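Local coordinates for putative lipoprotein (Bacteroides ovatus, PDB 3OQQ) that is of unknown function but is probably an extracellular, calcium-binding lipoprotein of a gut bacterium, at residues G171-R183 with M298-G310. Numbering follows the deposited sequence.
Sequences GGKEELLLTLDVR and MLRAEVRLIGKEG
D181 and R300 face each other as a non-hydrogen-bonded antiparallel pair, and their side chains form a side-on, bidentate salt bridge of two hydrogen bonds: R300 NE reaches D181 OD1 at 2.7 Å and R300 NH2 reaches D181 OD2 at 2.8 Å. Carboxylate and guanidinium are nearly coplanar, 17° apart, and OD2 is met at its syn lone pair. The R300 chain bends at chi3, which turns the guanidinium alongside the carboxylate, while T179 CG2 sits over the centre of one guanidinium face, 3.6 Å above the plane. With NE and NH2 both engaged and that face covered, rotation of the group should be restricted.

E175 and R304 meet diagonally, E175 lying opposite I306 and R304 opposite L177, and in a different geometry. R304 NE to E175 OE1 (2.9 Å) and R304 NH2 to E175 OE2 again use one nitrogen per oxygen, but the planes stand 64° apart and both oxygens are approached from above the carboxylate plane.

Along the strands, the backbone N-H and C=O groups of L176, L178 and L180 are paired with those of L305, V303 and A301; L178 N to V303 O, 2.8 Å, is almost straight. The two strands are antiparallel neighbours, with 163° between their directions, and each has a further antiparallel partner: 150-161 beside 173-184 and 205-215 beside 298-307. On the face opposite the salt bridges, L178, L180 and V303 pack on I269 of strand 266-272, and L176 CD2 meets L305 CD1 at 3.8 Å.

Water completes the pairing at both ends. One molecule donates to V182 O and accepts from L299 N; another accepts from E174 N and donates to E174 OE1 and K308 O, while E174 OE2 is bound by R316 and H162.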
ATOM      1  N   GLY A 171       7.333 -22.039  14.594  1.00 54.58           N
ATOM      2  CA  GLY A 171       7.002 -22.914  13.479  1.00 53.42           C
ATOM      3  C   GLY A 171       5.944 -22.227  12.634  1.00 53.92           C
ATOM      4  O   GLY A 171       6.029 -21.016  12.403  1.00 52.20           O
ATOM      5  N   GLY A 172       4.925 -22.986  12.220  1.00 49.11           N
ATOM      6  CA  GLY A 172       3.814 -22.489  11.415  1.00 46.67           C
ATOM      7  C   GLY A 172       4.263 -21.769  10.156  1.00 46.60           C
ATOM      8  O   GLY A 172       5.232 -22.186   9.505  1.00 46.34           O
ATOM      9  N   LYS A 173       3.576 -20.672   9.813  1.00 38.86           N
ATOM     10  CA  LYS A 173       3.917 -19.884   8.623  1.00 36.26           C
ATOM     11  C   LYS A 173       3.321 -18.491   8.686  1.00 37.66           C
ATOM     12  O   LYS A 173       2.557 -18.183   9.598  1.00 37.05           O
ATOM     13  CB  LYS A 173       3.477 -20.591   7.322  1.00 37.48           C
ATOM     14  CG  LYS A 173       1.981 -20.847   7.178  1.00 47.80           C
ATOM     15  CD  LYS A 173       1.749 -22.029   6.261  1.00 55.36           C
ATOM     16  CE  LYS A 173       0.291 -22.242   5.966  1.00 70.12           C
ATOM     17  NZ  LYS A 173       0.097 -23.260   4.899  1.00 81.86           N
ATOM     18  N   GLU A 174       3.704 -17.642   7.715  1.00 31.85           N
ATOM     19  CA  GLU A 174       3.203 -16.284   7.527  1.00 29.01           C
ATOM     20  C   GLU A 174       2.445 -16.256   6.239  1.00 31.18           C
ATOM     21  O   GLU A 174       2.720 -17.038   5.319  1.00 29.35           O
ATOM     22  CB  GLU A 174       4.335 -15.242   7.473  1.00 29.35           C
ATOM     23  CG  GLU A 174       5.172 -15.085   8.716  1.00 34.50           C
ATOM     24  CD  GLU A 174       6.016 -16.287   9.083  1.00 56.80           C
ATOM     25  OE1 GLU A 174       6.829 -16.735   8.242  1.00 49.38           O
ATOM     26  OE2 GLU A 174       5.844 -16.797  10.212  1.00 55.61           O
ATOM     27  N   GLU A 175       1.502 -15.348   6.168  1.00 26.86           N
ATOM     28  CA  GLU A 175       0.705 -15.075   4.992  1.00 25.81           C
ATOM     29  C   GLU A 175       0.735 -13.611   4.760  1.00 29.56           C
ATOM     30  O   GLU A 175       0.841 -12.837   5.704  1.00 29.57           O
ATOM     31  CB  GLU A 175      -0.732 -15.540   5.179  1.00 27.16           C
ATOM     32  CG  GLU A 175      -0.991 -16.924   4.644  1.00 38.17           C
ATOM     33  CD  GLU A 175      -2.464 -17.259   4.621  1.00 59.87           C
ATOM     34  OE1 GLU A 175      -3.278 -16.360   4.289  1.00 45.38           O
ATOM     35  OE2 GLU A 175      -2.800 -18.428   4.918  1.00 57.29           O
ATOM     36  N   LEU A 176       0.649 -13.236   3.511  1.00 25.11           N
ATOM     37  CA  LEU A 176       0.598 -11.859   3.068  1.00 24.29           C
ATOM     38  C   LEU A 176      -0.608 -11.734   2.178  1.00 26.68           C
ATOM     39  O   LEU A 176      -0.782 -12.551   1.273  1.00 25.49           O
ATOM     40  CB  LEU A 176       1.893 -11.493   2.314  1.00 24.50           C
ATOM     41  CG  LEU A 176       2.049 -10.044   1.900  1.00 30.26           C
ATOM     42  CD1 LEU A 176       3.417  -9.596   2.162  1.00 32.34           C
ATOM     43  CD2 LEU A 176       1.711  -9.831   0.422  1.00 33.28           C
ATOM     44  N   LEU A 177      -1.471 -10.770   2.474  1.00 21.48           N
ATOM     45  CA  LEU A 177      -2.605 -10.443   1.632  1.00 21.30           C
ATOM     46  C   LEU A 177      -2.439  -8.993   1.166  1.00 26.64           C
ATOM     47  O   LEU A 177      -2.435  -8.066   1.998  1.00 26.10           O
ATOM     48  CB  LEU A 177      -3.960 -10.657   2.339  1.00 21.70           C
ATOM     49  CG  LEU A 177      -5.220 -10.461   1.480  1.00 25.38           C
ATOM     50  CD1 LEU A 177      -5.355 -11.597   0.461  1.00 25.37           C
ATOM     51  CD2 LEU A 177      -6.473 -10.435   2.365  1.00 25.82           C
ATOM     52  N   LEU A 178      -2.272  -8.809  -0.161  1.00 22.54           N
ATOM     53  CA  LEU A 178      -2.158  -7.501  -0.788  1.00 21.49           C
ATOM     54  C   LEU A 178      -3.308  -7.225  -1.740  1.00 23.58           C
ATOM     55  O   LEU A 178      -3.594  -8.039  -2.613  1.00 21.34           O
ATOM     56  CB  LEU A 178      -0.834  -7.359  -1.565  1.00 21.55           C
ATOM     57  CG  LEU A 178      -0.719  -6.147  -2.534  1.00 26.28           C
ATOM     58  CD1 LEU A 178      -0.443  -4.862  -1.801  1.00 26.44           C
ATOM     59  CD2 LEU A 178       0.331  -6.365  -3.574  1.00 28.38           C
ATOM     60  N   THR A 179      -3.914  -6.032  -1.623  1.00 20.01           N
ATOM     61  CA  THR A 179      -4.869  -5.577  -2.613  1.00 18.45           C
ATOM     62  C   THR A 179      -4.306  -4.326  -3.198  1.00 21.45           C
ATOM     63  O   THR A 179      -3.635  -3.566  -2.497  1.00 20.97           O
ATOM     64  CB  THR A 179      -6.316  -5.409  -2.121  1.00 24.62           C
ATOM     65  OG1 THR A 179      -6.401  -4.467  -1.058  1.00 26.03           O
ATOM     66  CG2 THR A 179      -6.986  -6.726  -1.784  1.00 24.29           C
ATOM     67  N   LEU A 180      -4.525  -4.147  -4.499  1.00 17.97           N
ATOM     68  CA  LEU A 180      -4.177  -2.963  -5.288  1.00 17.66           C
ATOM     69  C   LEU A 180      -5.433  -2.573  -6.032  1.00 22.80           C
ATOM     70  O   LEU A 180      -5.948  -3.381  -6.836  1.00 21.71           O
ATOM     71  CB  LEU A 180      -3.017  -3.245  -6.267  1.00 17.05           C
ATOM     72  CG  LEU A 180      -1.667  -3.697  -5.699  1.00 20.62           C
ATOM     73  CD1 LEU A 180      -0.757  -4.152  -6.809  1.00 20.12           C
ATOM     74  CD2 LEU A 180      -1.002  -2.593  -4.878  1.00 19.82           C
ATOM     75  N   ASP A 181      -5.992  -1.398  -5.695  1.00 18.04           N
ATOM     76  CA  ASP A 181      -7.259  -0.926  -6.273  1.00 17.46           C
ATOM     77  C   ASP A 181      -7.056   0.318  -7.084  1.00 20.30           C
ATOM     78  O   ASP A 181      -6.626   1.320  -6.523  1.00 18.46           O
ATOM     79  CB  ASP A 181      -8.295  -0.650  -5.154  1.00 18.33           C
ATOM     80  CG  ASP A 181      -8.612  -1.863  -4.315  1.00 22.50           C
ATOM     81  OD1 ASP A 181      -8.427  -3.012  -4.823  1.00 20.45           O
ATOM     82  OD2 ASP A 181      -8.994  -1.686  -3.145  1.00 24.53           O
ATOM     83  N   VAL A 182      -7.401   0.274  -8.389  1.00 16.74           N
ATOM     84  CA  VAL A 182      -7.257   1.424  -9.293  1.00 15.19           C
ATOM     85  C   VAL A 182      -8.342   2.458  -9.003  1.00 20.45           C
ATOM     86  O   VAL A 182      -9.521   2.230  -9.277  1.00 20.71           O
ATOM     87  CB  VAL A 182      -7.261   1.047 -10.796  1.00 18.76           C
ATOM     88  CG1 VAL A 182      -6.938   2.275 -11.657  1.00 19.05           C
ATOM     89  CG2 VAL A 182      -6.290  -0.081 -11.087  1.00 17.66           C
ATOM     90  N   ARG A 183      -7.929   3.629  -8.542  1.00 15.55           N
ATOM     91  CA  ARG A 183      -8.870   4.688  -8.266  1.00 15.73           C
ATOM     92  C   ARG A 183      -8.992   5.614  -9.484  1.00 19.43           C
ATOM     93  O   ARG A 183     -10.095   6.017  -9.820  1.00 19.94           O
ATOM     94  CB  ARG A 183      -8.453   5.410  -6.964  1.00 16.00           C
ATOM     95  CG  ARG A 183      -8.595   6.889  -6.955  1.00 35.21           C
ATOM     96  CD  ARG A 183      -9.344   7.405  -5.763  1.00 38.35           C
ATOM     97  NE  ARG A 183      -8.805   7.102  -4.430  1.00 31.80           N
ATOM     98  CZ  ARG A 183      -8.099   7.953  -3.685  1.00 44.70           C
ATOM     99  NH1 ARG A 183      -7.742   9.145  -4.177  1.00 23.51           N
ATOM    100  NH2 ARG A 183      -7.752   7.626  -2.441  1.00 20.39           N
HETATM  101  N   MSE A 298     -14.094  -0.575  -8.310  1.00 18.32           N
HETATM  102  CA  MSE A 298     -12.693  -0.384  -8.626  1.00 16.78           C
HETATM  103  C   MSE A 298     -12.058  -1.643  -9.174  1.00 21.65           C
HETATM  104  O   MSE A 298     -12.364  -2.723  -8.687  1.00 22.34           O
HETATM  105  CB  MSE A 298     -11.924   0.089  -7.389  1.00 16.36           C
HETATM  106  CG  MSE A 298     -12.235   1.536  -7.025  1.00 22.20           C
HETATM  107 SE   MSE A 298     -11.148   2.153  -5.525  0.75 27.07          SE
HETATM  108  CE  MSE A 298     -12.321   3.658  -4.998  1.00 25.99           C
ATOM    109  N   LEU A 299     -11.179  -1.512 -10.184  1.00 18.01           N
ATOM    110  CA  LEU A 299     -10.411  -2.670 -10.682  1.00 17.29           C
ATOM    111  C   LEU A 299      -9.418  -3.052  -9.574  1.00 20.07           C
ATOM    112  O   LEU A 299      -8.639  -2.209  -9.125  1.00 18.05           O
ATOM    113  CB  LEU A 299      -9.702  -2.385 -12.028  1.00 16.23           C
ATOM    114  CG  LEU A 299      -8.663  -3.435 -12.534  1.00 19.04           C
ATOM    115  CD1 LEU A 299      -9.307  -4.832 -12.748  1.00 19.30           C
ATOM    116  CD2 LEU A 299      -8.049  -2.993 -13.852  1.00 17.51           C
ATOM    117  N   ARG A 300      -9.512  -4.302  -9.081  1.00 18.79           N
ATOM    118  CA  ARG A 300      -8.705  -4.775  -7.963  1.00 16.65           C
ATOM    119  C   ARG A 300      -7.821  -5.946  -8.332  1.00 20.35           C
ATOM    120  O   ARG A 300      -8.315  -6.928  -8.906  1.00 19.00           O
ATOM    121  CB  ARG A 300      -9.638  -5.164  -6.768  1.00 16.39           C
ATOM    122  CG  ARG A 300      -8.995  -6.122  -5.717  1.00 19.47           C
ATOM    123  CD  ARG A 300      -9.848  -6.280  -4.471  1.00 22.43           C
ATOM    124  NE  ARG A 300      -9.780  -5.076  -3.633  1.00 23.71           N
ATOM    125  CZ  ARG A 300     -10.191  -5.007  -2.365  1.00 33.39           C
ATOM    126  NH1 ARG A 300     -10.735  -6.067  -1.775  1.00 19.68           N
ATOM    127  NH2 ARG A 300     -10.057  -3.881  -1.679  1.00 19.10           N
ATOM    128  N   ALA A 301      -6.515  -5.854  -7.984  1.00 16.78           N
ATOM    129  CA  ALA A 301      -5.607  -6.991  -8.022  1.00 17.94           C
ATOM    130  C   ALA A 301      -5.481  -7.488  -6.573  1.00 23.18           C
ATOM    131  O   ALA A 301      -5.292  -6.677  -5.654  1.00 21.75           O
ATOM    132  CB  ALA A 301      -4.241  -6.625  -8.610  1.00 18.45           C
ATOM    133  N   GLU A 302      -5.669  -8.793  -6.351  1.00 19.40           N
ATOM    134  CA  GLU A 302      -5.576  -9.351  -5.004  1.00 19.42           C
ATOM    135  C   GLU A 302      -4.571 -10.493  -5.007  1.00 24.46           C
ATOM    136  O   GLU A 302      -4.674 -11.404  -5.832  1.00 25.60           O
ATOM    137  CB  GLU A 302      -6.935  -9.802  -4.470  1.00 21.26           C
ATOM    138  CG  GLU A 302      -6.858 -10.283  -3.027  1.00 31.09           C
ATOM    139  CD  GLU A 302      -8.143 -10.872  -2.487  1.00 44.64           C
ATOM    140  OE1 GLU A 302      -8.992 -10.090  -2.004  1.00 35.71           O
ATOM    141  OE2 GLU A 302      -8.313 -12.108  -2.566  1.00 38.49           O
ATOM    142  N   VAL A 303      -3.570 -10.412  -4.116  1.00 19.53           N
ATOM    143  CA  VAL A 303      -2.492 -11.403  -4.053  1.00 17.91           C
ATOM    144  C   VAL A 303      -2.352 -11.937  -2.646  1.00 21.90           C
ATOM    145  O   VAL A 303      -2.173 -11.180  -1.692  1.00 20.49           O
ATOM    146  CB  VAL A 303      -1.134 -10.830  -4.546  1.00 20.53           C
ATOM    147  CG1 VAL A 303      -0.046 -11.918  -4.543  1.00 20.77           C
ATOM    148  CG2 VAL A 303      -1.253 -10.199  -5.936  1.00 19.09           C
ATOM    149  N   ARG A 304      -2.442 -13.254  -2.528  1.00 20.60           N
ATOM    150  CA  ARG A 304      -2.199 -13.965  -1.287  1.00 21.63           C
ATOM    151  C   ARG A 304      -0.908 -14.756  -1.463  1.00 26.53           C
ATOM    152  O   ARG A 304      -0.801 -15.567  -2.391  1.00 25.50           O
ATOM    153  CB  ARG A 304      -3.385 -14.877  -0.948  1.00 25.20           C
ATOM    154  CG  ARG A 304      -3.276 -15.556   0.407  1.00 36.79           C
ATOM    155  CD  ARG A 304      -4.455 -16.465   0.606  1.00 46.21           C
ATOM    156  NE  ARG A 304      -4.324 -17.304   1.796  1.00 47.24           N
ATOM    157  CZ  ARG A 304      -4.742 -18.562   1.862  1.00 60.17           C
ATOM    158  NH1 ARG A 304      -5.290 -19.142   0.802  1.00 39.08           N
ATOM    159  NH2 ARG A 304      -4.605 -19.256   2.985  1.00 53.06           N
ATOM    160  N   LEU A 305       0.096 -14.472  -0.635  1.00 23.88           N
ATOM    161  CA  LEU A 305       1.371 -15.201  -0.678  1.00 23.64           C
ATOM    162  C   LEU A 305       1.497 -16.003   0.603  1.00 27.81           C
ATOM    163  O   LEU A 305       1.468 -15.412   1.682  1.00 26.31           O
ATOM    164  CB  LEU A 305       2.577 -14.266  -0.853  1.00 23.46           C
ATOM    165  CG  LEU A 305       2.513 -13.264  -2.002  1.00 27.88           C
ATOM    166  CD1 LEU A 305       3.564 -12.248  -1.843  1.00 28.83           C
ATOM    167  CD2 LEU A 305       2.677 -13.934  -3.356  1.00 26.11           C
ATOM    168  N   ILE A 306       1.570 -17.343   0.489  1.00 24.10           N
ATOM    169  CA  ILE A 306       1.636 -18.244   1.641  1.00 24.51           C
ATOM    170  C   ILE A 306       3.087 -18.638   1.826  1.00 30.89           C
ATOM    171  O   ILE A 306       3.723 -19.184   0.897  1.00 31.55           O
ATOM    172  CB  ILE A 306       0.674 -19.463   1.492  1.00 27.90           C
ATOM    173  CG1 ILE A 306      -0.785 -18.986   1.297  1.00 29.64           C
ATOM    174  CG2 ILE A 306       0.738 -20.400   2.712  1.00 28.99           C
ATOM    175  CD1 ILE A 306      -1.340 -19.214  -0.115  1.00 45.78           C
ATOM    176  N   GLY A 307       3.610 -18.312   3.006  1.00 26.53           N
ATOM    177  CA  GLY A 307       4.995 -18.598   3.349  1.00 27.16           C
ATOM    178  C   GLY A 307       5.307 -20.077   3.468  1.00 32.44           C
ATOM    179  O   GLY A 307       4.433 -20.871   3.825  1.00 31.15           O
ATOM    180  N   LYS A 308       6.566 -20.453   3.159  1.00 32.90           N
ATOM    181  CA  LYS A 308       7.077 -21.819   3.252  1.00 35.66           C
ATOM    182  C   LYS A 308       6.967 -22.307   4.688  1.00 45.81           C
ATOM    183  O   LYS A 308       7.272 -21.571   5.635  1.00 45.36           O
ATOM    184  CB  LYS A 308       8.555 -21.900   2.809  1.00 39.35           C
ATOM    185  CG  LYS A 308       8.787 -21.958   1.319  1.00 58.30           C
ATOM    186  CD  LYS A 308       9.106 -23.363   0.843  1.00 68.26           C
ATOM    187  CE  LYS A 308       9.728 -23.368  -0.535  1.00 80.99           C
ATOM    188  NZ  LYS A 308       8.791 -22.888  -1.590  1.00 85.93           N
ATOM    189  N   GLU A 309       6.490 -23.523   4.847  1.00 47.08           N
ATOM    190  CA  GLU A 309       6.357 -24.153   6.155  1.00 48.84           C
ATOM    191  C   GLU A 309       7.612 -24.992   6.384  1.00 53.91           C
ATOM    192  O   GLU A 309       8.273 -25.376   5.417  1.00 51.98           O
ATOM    193  CB  GLU A 309       5.086 -25.012   6.151  1.00 50.57           C
ATOM    194  CG  GLU A 309       4.314 -25.060   7.451  1.00 60.72           C
ATOM    195  CD  GLU A 309       3.078 -25.927   7.315  1.00 84.56           C
ATOM    196  OE1 GLU A 309       2.044 -25.418   6.823  1.00 67.37           O
ATOM    197  OE2 GLU A 309       3.164 -27.135   7.632  1.00 90.07           O
ATOM    198  N   GLY A 310       7.947 -25.246   7.645  1.00 54.94           N
ATOM    199  CA  GLY A 310       9.089 -26.082   8.015  1.00 56.97           C
ATOM    200  C   GLY A 310      10.490 -25.540   7.783  1.00 63.11           C
ATOM    201  O   GLY A 310      11.455 -26.311   7.829  1.00 63.88           O
TER
HETATM  202  O   HOH W   1       6.399 -18.566   6.356  1.00 47.47           O
HETATM  203  O   HOH W   2     -10.933   1.208 -11.196  1.00 18.29           O